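PDB 4XLT: response regulator receiver protein from Dyadobacter fermentans, which probably serves as the phosphoacceptor of a two-component signalling system, its receiver domain taking a phosphoryl group on an aspartate. Local coordinates for residues D5-L16 with L28-A38. Sequence-based numbering, arbitrary orientation.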
loop_
_atom_site.group_PDB
_atom_site.type_symbol
_atom_site.label_atom_id
_atom_site.label_comp_id
_atom_site.label_asym_id
_atom_site.label_seq_id
_atom_site.Cartn_x
_atom_site.Cartn_y
_atom_site.Cartn_z
ATOM N N ASP A 5 -0.531 -5.534 19.045
ATOM C CA ASP A 5 -1.456 -4.646 19.728
ATOM C C ASP A 5 -2.856 -4.874 19.178
ATOM O O ASP A 5 -3.022 -5.220 18.008
ATOM C CB ASP A 5 -1.052 -3.180 19.556
ATOM C CG ASP A 5 0.262 -2.849 20.239
ATOM O OD1 ASP A 5 0.712 -3.647 21.089
ATOM O OD2 ASP A 5 0.838 -1.784 19.930
ATOM N N PHE A 6 -3.861 -4.689 20.025
ATOM C CA PHE A 6 -5.242 -4.818 19.587
ATOM C C PHE A 6 -6.024 -3.541 19.843
ATOM O O PHE A 6 -5.976 -2.969 20.931
ATOM C CB PHE A 6 -5.920 -5.998 20.279
ATOM C CG PHE A 6 -5.746 -7.305 19.557
ATOM C CD1 PHE A 6 -4.528 -7.961 19.572
ATOM C CD2 PHE A 6 -6.804 -7.878 18.868
ATOM C CE1 PHE A 6 -4.364 -9.168 18.915
ATOM C CE2 PHE A 6 -6.649 -9.083 18.206
ATOM C CZ PHE A 6 -5.426 -9.730 18.229
ATOM N N ILE A 7 -6.738 -3.098 18.818
ATOM C CA ILE A 7 -7.596 -1.932 18.925
ATOM C C ILE A 7 -9.030 -2.334 18.625
ATOM O O ILE A 7 -9.329 -2.825 17.538
ATOM C CB ILE A 7 -7.151 -0.819 17.962
ATOM C CG1 ILE A 7 -5.727 -0.369 18.298
ATOM C CG2 ILE A 7 -8.122 0.353 18.014
ATOM C CD1 ILE A 7 -5.158 0.641 17.332
ATOM N N ILE A 8 -9.914 -2.144 19.596
ATOM C CA ILE A 8 -11.321 -2.459 19.402
ATOM C C ILE A 8 -12.122 -1.173 19.263
ATOM O O ILE A 8 -11.971 -0.247 20.060
ATOM C CB ILE A 8 -11.887 -3.302 20.561
ATOM C CG1 ILE A 8 -10.943 -4.458 20.891
ATOM C CG2 ILE A 8 -13.270 -3.829 20.211
ATOM C CD1 ILE A 8 -11.358 -5.261 22.112
ATOM N N VAL A 9 -12.961 -1.119 18.232
ATOM C CA VAL A 9 -13.816 0.034 17.977
ATOM C C VAL A 9 -15.271 -0.414 17.942
ATOM O O VAL A 9 -15.706 -1.052 16.983
ATOM C CB VAL A 9 -13.460 0.733 16.647
ATOM C CG1 VAL A 9 -14.249 2.026 16.500
ATOM C CG2 VAL A 9 -11.966 1.005 16.570
ATOM N N ASP A 10 -16.019 -0.087 18.991
ATOM C CA ASP A 10 -17.402 -0.538 19.121
ATOM C C ASP A 10 -18.233 0.485 19.898
ATOM O O ASP A 10 -17.819 0.959 20.956
ATOM C CB ASP A 10 -17.449 -1.907 19.812
ATOM C CG ASP A 10 -18.767 -2.645 19.589
ATOM O OD1 ASP A 10 -19.833 -1.995 19.515
ATOM O OD2 ASP A 10 -18.731 -3.889 19.494
ATOM N N ASP A 11 -19.406 0.822 19.370
ATOM C CA ASP A 11 -20.284 1.787 20.028
ATOM C C ASP A 11 -20.978 1.161 21.233
ATOM O O ASP A 11 -21.472 1.869 22.113
ATOM C CB ASP A 11 -21.326 2.328 19.049
ATOM C CG ASP A 11 -22.281 1.256 18.566
ATOM O OD1 ASP A 11 -21.824 0.119 18.321
ATOM O OD2 ASP A 11 -23.489 1.547 18.436
ATOM N N SER A 12 -21.021 -0.169 21.264
ATOM C CA SER A 12 -21.594 -0.891 22.393
ATOM C C SER A 12 -20.572 -1.035 23.511
ATOM O O SER A 12 -19.573 -1.742 23.368
ATOM C CB SER A 12 -22.095 -2.269 21.961
ATOM O OG SER A 12 -22.431 -3.053 23.091
ATOM N N VAL A 13 -20.831 -0.360 24.626
ATOM C CA VAL A 13 -19.909 -0.353 25.752
ATOM C C VAL A 13 -19.785 -1.745 26.363
ATOM O O VAL A 13 -18.695 -2.166 26.750
ATOM C CB VAL A 13 -20.355 0.656 26.825
ATOM C CG1 VAL A 13 -19.342 0.718 27.953
ATOM C CG2 VAL A 13 -20.539 2.031 26.204
ATOM N N PHE A 14 -20.903 -2.460 26.439
ATOM C CA PHE A 14 -20.894 -3.839 26.915
ATOM C C PHE A 14 -20.016 -4.725 26.032
ATOM O O PHE A 14 -19.136 -5.427 26.531
ATOM C CB PHE A 14 -22.317 -4.398 26.975
ATOM C CG PHE A 14 -22.380 -5.864 27.296
ATOM C CD1 PHE A 14 -22.095 -6.321 28.574
ATOM C CD2 PHE A 14 -22.726 -6.786 26.321
ATOM C CE1 PHE A 14 -22.150 -7.673 28.872
ATOM C CE2 PHE A 14 -22.784 -8.138 26.612
ATOM C CZ PHE A 14 -22.497 -8.582 27.889
ATOM N N ASP A 15 -20.249 -4.683 24.722
ATOM C CA ASP A 15 -19.462 -5.485 23.787
ATOM C C ASP A 15 -17.989 -5.088 23.819
ATOM O O ASP A 15 -17.112 -5.944 23.723
ATOM C CB ASP A 15 -20.001 -5.356 22.359
ATOM C CG ASP A 15 -21.368 -5.996 22.190
ATOM O OD1 ASP A 15 -21.754 -6.816 23.049
ATOM O OD2 ASP A 15 -22.051 -5.684 21.191
ATOM N N LEU A 16 -17.727 -3.792 23.961
ATOM C CA LEU A 16 -16.362 -3.275 23.978
ATOM C C LEU A 16 -15.531 -3.886 25.105
ATOM O O LEU A 16 -14.472 -4.466 24.861
ATOM C CB LEU A 16 -16.377 -1.751 24.110
ATOM C CG LEU A 16 -15.062 -1.023 23.838
ATOM C CD1 LEU A 16 -14.598 -1.272 22.413
ATOM C CD2 LEU A 16 -15.216 0.464 24.092
ATOM N N LEU A 28 -3.360 -14.166 23.444
ATOM C CA LEU A 28 -3.335 -13.618 22.097
ATOM C C LEU A 28 -2.716 -12.224 22.073
ATOM O O LEU A 28 -2.099 -11.827 21.084
ATOM C CB LEU A 28 -4.748 -13.579 21.520
ATOM C CG LEU A 28 -4.867 -13.452 20.004
ATOM C CD1 LEU A 28 -4.144 -14.602 19.315
ATOM C CD2 LEU A 28 -6.333 -13.416 19.604
ATOM N N THR A 29 -2.885 -11.488 23.167
ATOM C CA THR A 29 -2.339 -10.140 23.280
ATOM C C THR A 29 -2.294 -9.688 24.732
ATOM O O THR A 29 -2.954 -10.268 25.593
ATOM C CB THR A 29 -3.161 -9.121 22.470
ATOM O OG1 THR A 29 -2.618 -7.807 22.654
ATOM C CG2 THR A 29 -4.616 -9.129 22.918
ATOM N N THR A 30 -1.516 -8.646 24.996
ATOM C CA THR A 30 -1.397 -8.101 26.342
ATOM C C THR A 30 -1.723 -6.611 26.361
ATOM O O THR A 30 -1.815 -5.999 27.424
ATOM C CB THR A 30 0.014 -8.318 26.920
ATOM O OG1 THR A 30 0.989 -7.766 26.027
ATOM C CG2 THR A 30 0.290 -9.804 27.107
ATOM N N SER A 31 -1.900 -6.031 25.177
ATOM C CA SER A 31 -2.201 -4.609 25.068
ATOM C C SER A 31 -3.457 -4.365 24.237
ATOM O O SER A 31 -3.417 -4.382 23.005
ATOM C CB SER A 31 -1.014 -3.855 24.463
ATOM O OG SER A 31 -0.680 -4.363 23.184
ATOM N N VAL A 32 -4.573 -4.136 24.922
ATOM C CA VAL A 32 -5.835 -3.859 24.249
ATOM C C VAL A 32 -6.268 -2.413 24.458
ATOM O O VAL A 32 -6.475 -1.969 25.586
ATOM C CB VAL A 32 -6.957 -4.789 24.741
ATOM C CG1 VAL A 32 -8.239 -4.516 23.969
ATOM C CG2 VAL A 32 -6.540 -6.242 24.594
ATOM N N ARG A 33 -6.400 -1.686 23.356
ATOM C CA ARG A 33 -6.893 -0.319 23.386
ATOM C C ARG A 33 -8.352 -0.315 22.935
ATOM O O ARG A 33 -8.696 -0.949 21.938
ATOM C CB ARG A 33 -6.034 0.574 22.490
ATOM C CG ARG A 33 -5.946 2.019 22.932
ATOM C CD ARG A 33 -5.044 2.812 22.002
ATOM N NE ARG A 33 -3.689 2.271 21.952
ATOM C CZ ARG A 33 -2.688 2.695 22.717
ATOM N NH1 ARG A 33 -2.886 3.669 23.598
ATOM N NH2 ARG A 33 -1.486 2.145 22.601
ATOM N N THR A 34 -9.214 0.382 23.669
ATOM C CA THR A 34 -10.642 0.379 23.353
ATOM C C THR A 34 -11.176 1.765 23.012
ATOM O O THR A 34 -10.882 2.743 23.700
ATOM C CB THR A 34 -11.479 -0.190 24.518
ATOM O OG1 THR A 34 -11.208 0.552 25.713
ATOM C CG2 THR A 34 -11.153 -1.658 24.750
ATOM N N PHE A 35 -11.972 1.841 21.951
ATOM C CA PHE A 35 -12.573 3.104 21.542
ATOM C C PHE A 35 -14.079 2.975 21.361
ATOM O O PHE A 35 -14.564 2.038 20.725
ATOM C CB PHE A 35 -11.935 3.615 20.250
ATOM C CG PHE A 35 -10.479 3.945 20.386
ATOM C CD1 PHE A 35 -10.079 5.143 20.958
ATOM C CD2 PHE A 35 -9.511 3.061 19.940
ATOM C CE1 PHE A 35 -8.738 5.451 21.085
ATOM C CE2 PHE A 35 -8.167 3.362 20.062
ATOM C CZ PHE A 35 -7.781 4.558 20.636
ATOM N N ASN A 36 -14.806 3.935 21.920
ATOM C CA ASN A 36 -16.260 3.940 21.880
ATOM C C ASN A 36 -16.780 4.714 20.672
ATOM O O ASN A 36 -17.979 4.715 20.388
ATOM C CB ASN A 36 -16.813 4.537 23.177
ATOM C CG ASN A 36 -18.282 4.230 23.383
ATOM O OD1 ASN A 36 -18.827 3.313 22.770
ATOM N ND2 ASN A 36 -18.931 4.995 24.255
ATOM N N SER A 37 -15.869 5.374 19.962
ATOM C CA SER A 37 -16.233 6.170 18.794
ATOM C C SER A 37 -15.170 6.100 17.701
ATOM O O SER A 37 -13.973 6.023 17.985
ATOM C CB SER A 37 -16.466 7.626 19.194
ATOM O OG SER A 37 -15.291 8.187 19.749
ATOM N N ALA A 38 -15.624 6.135 16.453
ATOM C CA ALA A 38 -14.735 6.117 15.299
ATOM C C ALA A 38 -13.794 7.317 15.297
ATOM O O ALA A 38 -12.628 7.197 14.926
ATOM C CB ALA A 38 -15.547 6.079 14.009
HETATM O O HOH W 1 -3.321 -1.851 21.778
#
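Phe6 meets Thr29 and Leu28 through CD1 and CZ of its ring: CD1 lies 3.4 Å from Thr29 CB, and CZ reaches Leu28 CD2 at 4.0 Å, Leu28 crossing the Phe6 side chain at about a right angle. Thr29 is fixed by its hydroxyl, which accepts from Ser31 N in an ST turn and also bonds to Met4 O; with OG1 anti to the backbone N (chi1 178°), CG2 is left to lie against the ring. Leu23 of helix 13-25 and Leu126 of helix 119-129 also pack on Phe6, so an alanine here would probably open a gap between the sheet and these helices and take the ring away from Thr29 and Leu28. On this same face, Ile8 CD1 touches Val32 CG1 at 3.7 Å, and Leu16, from helix 13-25, sets CG 3.7 Å from Thr34 CB.

The opposite face carries Ile7, whose CG2 meets the Phe35 ring at its edge, in plane, 3.6 Å from CD2. Here Ser31 OG donates to Asp5 OD1 at 2.6 Å, coming from 45° out of the carboxylate plane. Between the faces, five backbone bonds run from Phe6 N to Ser31 O through Asp10 N to Phe35 O, and the strand axes diverge by only 19°. Beyond the strand, Asp10 OD1 accepts from Ser12 N in an Asx turn, while its OD2 forms a salt bridge with Lys115, and the Asp10 side chain also touches Asp60, the predicted phosphorylation site. Strands 4-9 and 31-35, paired in parallel and connected by helix 13-25, form the opening beta-alpha-beta unit of the CheY-like receiver fold.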